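Local coordinates for protein putative hydroxymethylglutaryl-CoA synthase (Streptococcus mutans, PDB 3SQZ) that probably acts as a hydroxymethylglutaryl-CoA synthase, joining an acetyl group to acetoacetyl-CoA through an enzyme-bound thioester, and binds coenzyme A, at residues A[204-218]-A[341-355]. Residues are numbered along the deposited sequence; the frame is centred on the assembly and turned at random. Where two conformers were deposited one is given.
Sequences ILHDETLAQTRDIMD and YGSGAVAEIFTGTLV. With COA (coenzyme A), chain D.
The carboxylate of D218 grips the turn 343-344 with both oxygens. OD1 accepts the hydroxyls of Y341 (OH to D218 OD1, 2.8 Å) and S343, which arrive from opposite faces of the carboxylate plane, and takes a third bond from S235, which contacts coenzyme A. OD2 offers its syn lone pair to G344 N (2.9 Å). D218 holds CG between its backbone N and carbonyl carbon (chi1 58°), turning the carboxylate into this buried corner; the carboxylate plane stands 76° from the Y341 ring, whose edge OD1 meets in the ring plane. I216 lays CD1 against CB of A345, the residue after a cis peptide bond, at 3.7 Å.

From here extend two neighbouring antiparallel strands of the thiolase fold's central sheet, 203-213 leading toward the pocket and 346-354 away from it. Y341 and S343 touch the pantetheine end of coenzyme A, and the backbone N of S343 donates a hydrogen bond to OD2 of 3-sulfinoalanine, the oxidised cysteine at position 145 and predicted nucleophile. L210 pairs with I349 and Q212 with A347 through reciprocal backbone bonds, while A211 and E348 form a non-hydrogen-bonded pair, CA atoms 4.0 Å apart. E348 extends past CB of A211 to Y146.

Pairing is looser between L205 and L210, where the register slips by two residues and two waters bridge the strands; one lies 2.7 Å from E208 O and 2.9 Å from T351 OG1. A211 and T213 lie exposed. Beyond the slip, I204 pairs with T353, and its side chain crosses that of V355 at about a right angle, I204 CG1 3.6 Å from V355 CG2.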
ATOM      1  N   ILE A 204      11.461  -1.275  14.518  1.00 10.75           N
ATOM      2  CA  ILE A 204      12.441  -0.202  14.596  1.00 11.93           C
ATOM      3  C   ILE A 204      13.004   0.042  13.205  1.00 11.88           C
ATOM      4  O   ILE A 204      13.438  -0.897  12.534  1.00 13.05           O
ATOM      5  CB  ILE A 204      13.592  -0.595  15.532  1.00 13.42           C
ATOM      6  CG1 ILE A 204      13.064  -0.810  16.951  1.00 14.90           C
ATOM      7  CG2 ILE A 204      14.681   0.468  15.528  1.00 14.36           C
ATOM      8  CD1 ILE A 204      13.951  -1.684  17.809  1.00 17.24           C
ATOM      9  N   LEU A 205      12.993   1.299  12.767  1.00 12.14           N
ATOM     10  CA  LEU A 205      13.520   1.650  11.452  1.00 13.05           C
ATOM     11  C   LEU A 205      14.974   2.073  11.570  1.00 14.43           C
ATOM     12  O   LEU A 205      15.355   2.780  12.502  1.00 16.45           O
ATOM     13  CB  LEU A 205      12.703   2.782  10.835  1.00 13.40           C
ATOM     14  CG  LEU A 205      11.258   2.435  10.485  1.00 13.99           C
ATOM     15  CD1 LEU A 205      10.492   3.683  10.072  1.00 14.91           C
ATOM     16  CD2 LEU A 205      11.220   1.391   9.387  1.00 15.21           C
ATOM     17  N   HIS A 206      15.796   1.630  10.627  1.00 15.42           N
ATOM     18  CA  HIS A 206      17.215   1.958  10.667  1.00 16.36           C
ATOM     19  C   HIS A 206      17.599   3.024   9.661  1.00 15.89           C
ATOM     20  O   HIS A 206      16.839   3.336   8.759  1.00 16.63           O
ATOM     21  CB  HIS A 206      18.038   0.693  10.494  1.00 17.87           C
ATOM     22  CG  HIS A 206      17.792  -0.300  11.587  1.00 18.58           C
ATOM     23  ND1 HIS A 206      17.218  -1.533  11.371  1.00 19.98           N
ATOM     24  CD2 HIS A 206      17.994  -0.206  12.921  1.00 18.76           C
ATOM     25  CE1 HIS A 206      17.106  -2.172  12.523  1.00 17.96           C
ATOM     26  NE2 HIS A 206      17.572  -1.389  13.478  1.00 20.21           N
ATOM     27  N   ASP A 207      18.789   3.590   9.829  1.00 15.85           N
ATOM     28  CA  ASP A 207      19.199   4.734   9.022  1.00 16.63           C
ATOM     29  C   ASP A 207      19.937   4.379   7.744  1.00 15.72           C
ATOM     30  O   ASP A 207      20.236   5.259   6.941  1.00 18.46           O
ATOM     31  CB  ASP A 207      20.049   5.695   9.845  1.00 18.74           C
ATOM     32  CG  ASP A 207      19.234   6.450  10.863  1.00 21.17           C
ATOM     33  OD1 ASP A 207      18.129   6.927  10.513  1.00 21.99           O
ATOM     34  OD2 ASP A 207      19.693   6.557  12.016  1.00 22.61           O
ATOM     35  N   GLU A 208      20.239   3.100   7.557  1.00 13.77           N
ATOM     36  CA  GLU A 208      20.938   2.660   6.362  1.00 14.37           C
ATOM     37  C   GLU A 208      19.929   2.470   5.237  1.00 13.28           C
ATOM     38  O   GLU A 208      19.216   1.466   5.184  1.00 13.53           O
ATOM     39  CB  GLU A 208      21.696   1.360   6.642  1.00 16.25           C
ATOM     40  CG  GLU A 208      22.860   1.502   7.632  1.00 18.55           C
ATOM     41  CD  GLU A 208      22.441   1.533   9.096  1.00 22.26           C
ATOM     42  OE1 GLU A 208      21.289   1.172   9.417  1.00 22.79           O
ATOM     43  OE2 GLU A 208      23.285   1.910   9.935  1.00 25.12           O
ATOM     44  N   THR A 209      19.855   3.451   4.345  1.00 12.94           N
ATOM     45  CA  THR A 209      18.902   3.429   3.248  1.00 13.13           C
ATOM     46  C   THR A 209      19.638   3.746   1.958  1.00 12.53           C
ATOM     47  O   THR A 209      20.666   4.413   1.986  1.00 13.72           O
ATOM     48  CB  THR A 209      17.784   4.477   3.453  1.00 15.06           C
ATOM     49  OG1 THR A 209      18.360   5.788   3.499  1.00 17.05           O
ATOM     50  CG2 THR A 209      17.037   4.221   4.749  1.00 16.22           C
ATOM     51  N   LEU A 210      19.113   3.279   0.835  1.00 11.59           N
ATOM     52  CA  LEU A 210      19.670   3.634  -0.457  1.00 11.16           C
ATOM     53  C   LEU A 210      18.556   3.701  -1.485  1.00  9.99           C
ATOM     54  O   LEU A 210      17.799   2.731  -1.651  1.00 10.55           O
ATOM     55  CB  LEU A 210      20.708   2.605  -0.900  1.00 12.00           C
ATOM     56  CG  LEU A 210      21.395   2.938  -2.227  1.00 13.32           C
ATOM     57  CD1 LEU A 210      22.276   4.175  -2.096  1.00 13.89           C
ATOM     58  CD2 LEU A 210      22.202   1.745  -2.711  1.00 14.38           C
ATOM     59  N   ALA A 211      18.462   4.841  -2.170  1.00 10.07           N
ATOM     60  CA  ALA A 211      17.497   5.037  -3.235  1.00  9.98           C
ATOM     61  C   ALA A 211      18.200   5.208  -4.570  1.00  9.90           C
ATOM     62  O   ALA A 211      19.391   5.521  -4.627  1.00 11.17           O
ATOM     63  CB  ALA A 211      16.619   6.252  -2.954  1.00 11.63           C
ATOM     64  N   GLN A 212      17.434   5.013  -5.637  1.00 10.16           N
ATOM     65  CA  GLN A 212      17.919   5.210  -6.992  1.00 10.59           C
ATOM     66  C   GLN A 212      16.795   5.817  -7.824  1.00 10.05           C
ATOM     67  O   GLN A 212      15.644   5.394  -7.703  1.00 10.94           O
ATOM     68  CB  GLN A 212      18.355   3.870  -7.605  1.00 11.14           C
ATOM     69  CG  GLN A 212      19.046   4.034  -8.947  1.00 12.33           C
ATOM     70  CD  GLN A 212      19.485   2.716  -9.570  1.00 13.72           C
ATOM     71  OE1 GLN A 212      19.438   1.640  -8.944  1.00 15.33           O
ATOM     72  NE2 GLN A 212      19.912   2.790 -10.813  1.00 14.96           N
ATOM     73  N   THR A 213      17.132   6.801  -8.657  1.00  9.42           N
ATOM     74  CA  THR A 213      16.190   7.402  -9.591  1.00 10.19           C
ATOM     75  C   THR A 213      16.662   7.148 -11.014  1.00 10.53           C
ATOM     76  O   THR A 213      17.849   7.289 -11.301  1.00 11.78           O
ATOM     77  CB  THR A 213      16.107   8.929  -9.382  1.00 10.37           C
ATOM     78  OG1 THR A 213      15.606   9.216  -8.073  1.00  9.90           O
ATOM     79  CG2 THR A 213      15.204   9.590 -10.414  1.00 10.84           C
ATOM     80  N   ARG A 214      15.726   6.809 -11.894  1.00 10.79           N
ATOM     81  CA  ARG A 214      16.005   6.590 -13.312  1.00 13.24           C
ATOM     82  C   ARG A 214      14.798   7.052 -14.124  1.00 13.93           C
ATOM     83  O   ARG A 214      13.693   6.560 -13.914  1.00 16.88           O
ATOM     84  CB  ARG A 214      16.246   5.094 -13.563  1.00 17.53           C
ATOM     85  CG  ARG A 214      16.702   4.710 -14.951  1.00 19.58           C
ATOM     86  CD  ARG A 214      16.795   3.194 -15.064  1.00 20.72           C
ATOM     87  NE  ARG A 214      17.767   2.638 -14.125  1.00 20.98           N
ATOM     88  CZ  ARG A 214      17.991   1.336 -13.962  1.00 20.79           C
ATOM     89  NH1 ARG A 214      17.304   0.444 -14.668  1.00 20.57           N
ATOM     90  NH2 ARG A 214      18.902   0.927 -13.092  1.00 21.39           N
ATOM     91  N   ASP A 215      15.013   7.954 -15.076  1.00 12.57           N
ATOM     92  CA  ASP A 215      13.943   8.578 -15.846  1.00 12.37           C
ATOM     93  C   ASP A 215      13.489   7.661 -16.975  1.00 11.67           C
ATOM     94  O   ASP A 215      14.153   7.544 -17.998  1.00 13.19           O
ATOM     95  CB  ASP A 215      14.457   9.924 -16.357  1.00 13.08           C
ATOM     96  CG  ASP A 215      13.468  10.667 -17.236  1.00 13.75           C
ATOM     97  OD1 ASP A 215      12.287  10.295 -17.329  1.00 13.03           O
ATOM     98  OD2 ASP A 215      13.904  11.662 -17.844  1.00 16.93           O
ATOM     99  N   ILE A 216      12.356   6.998 -16.761  1.00 10.79           N
ATOM    100  CA  ILE A 216      11.794   6.039 -17.710  1.00 11.07           C
ATOM    101  C   ILE A 216      10.278   6.210 -17.786  1.00 10.50           C
ATOM    102  O   ILE A 216       9.673   6.892 -16.950  1.00 10.90           O
ATOM    103  CB  ILE A 216      12.152   4.570 -17.340  1.00 11.79           C
ATOM    104  CG1 ILE A 216      11.561   4.175 -15.973  1.00 11.58           C
ATOM    105  CG2 ILE A 216      13.665   4.365 -17.385  1.00 13.22           C
ATOM    106  CD1 ILE A 216      11.651   2.689 -15.688  1.00 12.46           C
ATOM    107  N   MET A 217       9.662   5.579 -18.780  1.00 10.95           N
ATOM    108  CA  MET A 217       8.215   5.636 -18.922  1.00 10.77           C
ATOM    109  C   MET A 217       7.620   4.229 -18.984  1.00 10.47           C
ATOM    110  O   MET A 217       7.042   3.816 -19.989  1.00 11.25           O
ATOM    111  CB  MET A 217       7.801   6.516 -20.107  1.00 11.62           C
ATOM    112  CG  MET A 217       8.168   7.981 -19.891  1.00 11.88           C
ATOM    113  SD  MET A 217       7.313   8.701 -18.455  1.00 11.67           S
ATOM    114  CE  MET A 217       5.922   9.493 -19.263  1.00 13.22           C
ATOM    115  N   ASP A 218       7.784   3.484 -17.891  1.00 10.67           N
ATOM    116  CA  ASP A 218       7.189   2.157 -17.776  1.00 10.22           C
ATOM    117  C   ASP A 218       5.697   2.209 -17.441  1.00  9.76           C
ATOM    118  O   ASP A 218       4.927   1.354 -17.886  1.00 10.80           O
ATOM    119  CB  ASP A 218       7.952   1.294 -16.760  1.00 10.89           C
ATOM    120  CG  ASP A 218       8.007   1.905 -15.359  1.00 10.56           C
ATOM    121  OD1 ASP A 218       7.883   1.125 -14.385  1.00 11.97           O
ATOM    122  OD2 ASP A 218       8.210   3.134 -15.216  1.00 10.74           O
ATOM    123  N   TYR A 341       9.513   0.202  -4.839  1.00 10.35           N
ATOM    124  CA  TYR A 341       9.609   0.651  -6.219  1.00 10.45           C
ATOM    125  C   TYR A 341       8.446   1.565  -6.541  1.00 10.10           C
ATOM    126  O   TYR A 341       7.332   1.392  -6.034  1.00 11.95           O
ATOM    127  CB  TYR A 341       9.585  -0.543  -7.185  1.00 11.45           C
ATOM    128  CG  TYR A 341       9.707  -0.193  -8.671  1.00 10.97           C
ATOM    129  CD1 TYR A 341      10.949   0.047  -9.249  1.00 12.44           C
ATOM    130  CD2 TYR A 341       8.584  -0.119  -9.491  1.00 12.15           C
ATOM    131  CE1 TYR A 341      11.070   0.353 -10.592  1.00 12.04           C
ATOM    132  CE2 TYR A 341       8.693   0.189 -10.849  1.00 12.74           C
ATOM    133  CZ  TYR A 341       9.941   0.433 -11.392  1.00 12.79           C
ATOM    134  OH  TYR A 341      10.088   0.745 -12.728  1.00 13.42           O
ATOM    135  N   GLY A 342       8.716   2.543  -7.390  1.00  9.17           N
ATOM    136  CA  GLY A 342       7.677   3.325  -8.024  1.00  9.49           C
ATOM    137  C   GLY A 342       8.067   3.516  -9.473  1.00  9.81           C
ATOM    138  O   GLY A 342       9.218   3.806  -9.785  1.00 10.15           O
ATOM    139  N   SER A 343       7.107   3.362 -10.368  1.00  9.88           N
ATOM    140  CA  SER A 343       7.348   3.580 -11.785  0.70 10.34           C
ATOM    141  C   SER A 343       7.806   5.000 -12.082  1.00 10.20           C
ATOM    142  O   SER A 343       7.507   5.943 -11.337  1.00 10.87           O
ATOM    143  CB  SER A 343       6.087   3.252 -12.576  0.70 10.38           C
ATOM    144  OG  SER A 343       5.853   1.853 -12.587  0.70 11.24           O
ATOM    145  N   GLY A 344       8.536   5.150 -13.174  1.00 10.32           N
ATOM    146  CA  GLY A 344       8.946   6.464 -13.601  1.00 10.89           C
ATOM    147  C   GLY A 344      10.412   6.878 -13.561  1.00 10.10           C
ATOM    148  O   GLY A 344      10.760   7.738 -14.362  1.00 10.45           O
ATOM    149  N   ALA A 345      11.294   6.360 -12.693  1.00 10.34           N
ATOM    150  CA  ALA A 345      11.103   5.352 -11.658  1.00  9.91           C
ATOM    151  C   ALA A 345      12.052   5.682 -10.508  1.00  9.55           C
ATOM    152  O   ALA A 345      13.130   6.249 -10.715  1.00 10.02           O
ATOM    153  CB  ALA A 345      11.427   3.952 -12.201  1.00 11.07           C
ATOM    154  N   VAL A 346      11.650   5.295  -9.302  1.00  9.56           N
ATOM    155  CA  VAL A 346      12.450   5.469  -8.099  1.00  9.79           C
ATOM    156  C   VAL A 346      12.351   4.189  -7.287  1.00 10.14           C
ATOM    157  O   VAL A 346      11.265   3.614  -7.167  1.00 11.15           O
ATOM    158  CB  VAL A 346      11.942   6.664  -7.250  1.00 10.60           C
ATOM    159  CG1 VAL A 346      12.746   6.816  -5.963  1.00 11.76           C
ATOM    160  CG2 VAL A 346      11.978   7.951  -8.069  1.00 11.29           C
ATOM    161  N   ALA A 347      13.480   3.732  -6.756  1.00 10.30           N
ATOM    162  CA  ALA A 347      13.500   2.557  -5.895  1.00 11.08           C
ATOM    163  C   ALA A 347      14.255   2.874  -4.623  1.00 10.32           C
ATOM    164  O   ALA A 347      15.102   3.764  -4.607  1.00 10.88           O
ATOM    165  CB  ALA A 347      14.145   1.381  -6.606  1.00 13.69           C
ATOM    166  N   GLU A 348      13.973   2.137  -3.555  1.00  9.91           N
ATOM    167  CA  GLU A 348      14.710   2.338  -2.321  1.00  9.95           C
ATOM    168  C   GLU A 348      14.703   1.067  -1.503  1.00 10.49           C
ATOM    169  O   GLU A 348      13.682   0.378  -1.429  1.00 12.32           O
ATOM    170  CB  GLU A 348      14.143   3.516  -1.512  1.00 11.23           C
ATOM    171  CG  GLU A 348      14.900   3.798  -0.221  1.00 13.12           C
ATOM    172  CD  GLU A 348      14.549   5.134   0.426  1.00 14.02           C
ATOM    173  OE1 GLU A 348      14.050   6.062  -0.255  1.00 12.45           O
ATOM    174  OE2 GLU A 348      14.769   5.248   1.647  1.00 18.38           O
ATOM    175  N   ILE A 349      15.851   0.749  -0.911  1.00 10.41           N
ATOM    176  CA  ILE A 349      15.970  -0.341   0.040  1.00 10.60           C
ATOM    177  C   ILE A 349      16.171   0.232   1.431  1.00 10.37           C
ATOM    178  O   ILE A 349      16.977   1.150   1.626  1.00 11.24           O
ATOM    179  CB  ILE A 349      17.120  -1.264  -0.335  1.00 11.83           C
ATOM    180  CG1 ILE A 349      16.793  -1.887  -1.687  1.00 14.97           C
ATOM    181  CG2 ILE A 349      17.354  -2.318   0.760  1.00 12.83           C
ATOM    182  CD1 ILE A 349      17.892  -2.677  -2.273  1.00 16.96           C
ATOM    183  N   PHE A 350      15.418  -0.295   2.387  1.00 10.95           N
ATOM    184  CA  PHE A 350      15.539   0.099   3.774  1.00 11.56           C
ATOM    185  C   PHE A 350      15.242  -1.115   4.636  1.00 11.11           C
ATOM    186  O   PHE A 350      14.802  -2.152   4.130  1.00 11.78           O
ATOM    187  CB  PHE A 350      14.630   1.291   4.112  1.00 12.13           C
ATOM    188  CG  PHE A 350      13.158   1.018   3.960  1.00 12.05           C
ATOM    189  CD1 PHE A 350      12.361   0.765   5.069  1.00 13.42           C
ATOM    190  CD2 PHE A 350      12.557   1.061   2.710  1.00 12.47           C
ATOM    191  CE1 PHE A 350      11.001   0.539   4.925  1.00 14.10           C
ATOM    192  CE2 PHE A 350      11.199   0.829   2.564  1.00 13.11           C
ATOM    193  CZ  PHE A 350      10.421   0.573   3.673  1.00 13.78           C
ATOM    194  N   THR A 351      15.503  -1.003   5.931  1.00 11.37           N
ATOM    195  CA  THR A 351      15.418  -2.155   6.815  1.00 11.76           C
ATOM    196  C   THR A 351      14.821  -1.781   8.152  1.00 11.88           C
ATOM    197  O   THR A 351      14.758  -0.605   8.528  1.00 13.17           O
ATOM    198  CB  THR A 351      16.796  -2.764   7.093  1.00 13.23           C
ATOM    199  OG1 THR A 351      17.566  -1.836   7.866  1.00 15.52           O
ATOM    200  CG2 THR A 351      17.526  -3.104   5.801  1.00 15.10           C
ATOM    201  N   GLY A 352      14.419  -2.803   8.896  1.00 11.87           N
ATOM    202  CA  GLY A 352      13.912  -2.611  10.238  1.00 12.33           C
ATOM    203  C   GLY A 352      14.106  -3.856  11.078  1.00 11.87           C
ATOM    204  O   GLY A 352      14.382  -4.939  10.554  1.00 13.17           O
ATOM    205  N   THR A 353      13.952  -3.701  12.386  1.00 11.13           N
ATOM    206  CA  THR A 353      14.108  -4.807  13.326  1.00 11.69           C
ATOM    207  C   THR A 353      12.828  -4.978  14.130  1.00 10.62           C
ATOM    208  O   THR A 353      12.266  -4.005  14.642  1.00 11.15           O
ATOM    209  CB  THR A 353      15.280  -4.555  14.298  1.00 13.00           C
ATOM    210  OG1 THR A 353      16.500  -4.534  13.554  1.00 14.70           O
ATOM    211  CG2 THR A 353      15.365  -5.656  15.348  1.00 13.58           C
ATOM    212  N   LEU A 354      12.359  -6.218  14.229  1.00 10.49           N
ATOM    213  CA  LEU A 354      11.140  -6.504  14.982  1.00 10.84           C
ATOM    214  C   LEU A 354      11.320  -6.327  16.480  1.00 10.46           C
ATOM    215  O   LEU A 354      12.346  -6.705  17.048  1.00 11.52           O
ATOM    216  CB  LEU A 354      10.650  -7.915  14.694  1.00 11.66           C
ATOM    217  CG  LEU A 354      10.004  -8.088  13.324  1.00 12.40           C
ATOM    218  CD1 LEU A 354       9.777  -9.562  13.025  1.00 13.57           C
ATOM    219  CD2 LEU A 354       8.689  -7.315  13.246  1.00 12.79           C
ATOM    220  N   VAL A 355      10.287  -5.788  17.113  1.00 11.06           N
ATOM    221  CA  VAL A 355      10.275  -5.506  18.537  1.00 12.01           C
ATOM    222  C   VAL A 355       9.499  -6.583  19.288  1.00 11.51           C
ATOM    223  O   VAL A 355       8.440  -7.026  18.846  1.00 11.30           O
ATOM    224  CB  VAL A 355       9.617  -4.130  18.778  1.00 12.98           C
ATOM    225  CG1 VAL A 355       9.522  -3.808  20.255  1.00 14.08           C
ATOM    226  CG2 VAL A 355      10.399  -3.053  18.040  1.00 13.44           C
TER
HETATM  227  N1A COA D 601      -1.262 -20.588 -17.160  1.00 29.70           N
HETATM  228  C2A COA D 601      -0.304 -20.077 -16.358  1.00 28.91           C
HETATM  229  N3A COA D 601       0.251 -18.841 -16.642  1.00 28.18           N
HETATM  230  C4A COA D 601      -0.177 -18.148 -17.732  1.00 28.01           C
HETATM  231  C5A COA D 601      -1.165 -18.670 -18.566  1.00 28.84           C
HETATM  232  C6A COA D 601      -1.704 -19.869 -18.289  1.00 29.44           C
HETATM  233  N6A COA D 601      -2.726 -20.416 -19.133  1.00 30.16           N
HETATM  234  N7A COA D 601      -1.402 -17.772 -19.575  1.00 28.97           N
HETATM  235  C8A COA D 601      -0.595 -16.720 -19.397  1.00 28.40           C
HETATM  236  N9A COA D 601       0.182 -16.985 -18.242  1.00 27.21           N
HETATM  237  C1B COA D 601       1.091 -16.050 -17.594  1.00 26.40           C
HETATM  238  C2B COA D 601       2.586 -15.850 -17.967  1.00 25.82           C
HETATM  239  O2B COA D 601       3.420 -16.673 -18.650  1.00 26.13           O
HETATM  240  C3B COA D 601       3.002 -14.815 -16.937  1.00 24.61           C
HETATM  241  O3B COA D 601       3.942 -14.991 -15.952  1.00 23.42           O
HETATM  242  P3B COA D 601       5.460 -14.981 -16.240  1.00 22.41           P
HETATM  243  O7A COA D 601       5.925 -13.495 -16.460  1.00 23.47           O
HETATM  244  O8A COA D 601       6.100 -15.576 -14.946  1.00 23.62           O
HETATM  245  O9A COA D 601       5.759 -15.831 -17.448  1.00 24.25           O
HETATM  246  C4B COA D 601       1.760 -14.023 -16.786  1.00 24.40           C
HETATM  247  O4B COA D 601       0.774 -15.054 -16.578  1.00 24.25           O
HETATM  248  C5B COA D 601       1.489 -12.706 -17.431  1.00 25.14           C
HETATM  249  O5B COA D 601       1.363 -13.005 -18.795  1.00 25.57           O
HETATM  250  P1A COA D 601       1.102 -11.845 -19.838  1.00 25.08           P
HETATM  251  O1A COA D 601       2.240 -10.754 -19.731  1.00 26.72           O
HETATM  252  O2A COA D 601       1.027 -12.424 -21.236  1.00 26.44           O
HETATM  253  O3A COA D 601      -0.292 -11.198 -19.417  1.00 25.60           O
HETATM  254  P2A COA D 601      -0.792  -9.761 -19.871  1.00 26.99           P
HETATM  255  O4A COA D 601      -0.292  -9.418 -21.323  1.00 29.13           O
HETATM  256  O5A COA D 601      -2.302  -9.724 -19.820  1.00 29.47           O
HETATM  257  O6A COA D 601      -0.201  -8.668 -18.862  1.00 23.14           O
HETATM  258  CBP COA D 601       0.581  -7.748 -16.754  1.00 21.77           C
HETATM  259  CCP COA D 601       0.102  -8.954 -17.522  1.00 22.95           C
HETATM  260  CDP COA D 601       1.846  -7.254 -17.370  1.00 23.25           C
HETATM  261  CEP COA D 601       0.842  -8.109 -15.311  1.00 21.49           C
HETATM  262  CAP COA D 601      -0.498  -6.705 -16.835  1.00 20.32           C
HETATM  263  OAP COA D 601      -1.581  -7.024 -16.058  1.00 19.90           O
HETATM  264  C9P COA D 601       0.005  -5.309 -16.528  1.00 20.14           C
HETATM  265  O9P COA D 601       0.675  -4.655 -17.322  1.00 20.57           O
HETATM  266  N8P COA D 601      -0.407  -4.758 -15.225  1.00 19.37           N
HETATM  267  C7P COA D 601       0.137  -3.508 -14.729  1.00 19.36           C
HETATM  268  C6P COA D 601       1.582  -3.602 -14.286  1.00 20.80           C
HETATM  269  C5P COA D 601       2.098  -2.319 -13.632  1.00 19.98           C
HETATM  270  O5P COA D 601       1.338  -1.517 -13.140  1.00 18.49           O
HETATM  271  N4P COA D 601       3.519  -2.124 -13.529  1.00 20.24           N
HETATM  272  C3P COA D 601       4.045  -0.953 -12.810  1.00 19.64           C
HETATM  273  C2P COA D 601       4.737  -1.223 -11.504  1.00 21.71           C
HETATM  274  S1P COA D 601       5.918  -2.533 -11.502  1.00 24.23           S
HETATM  275  O   HOH W   1      17.382   0.948   7.060  1.00 18.87           O
HETATM  276  O   HOH W   2      14.553   2.141   7.673  1.00 20.06           O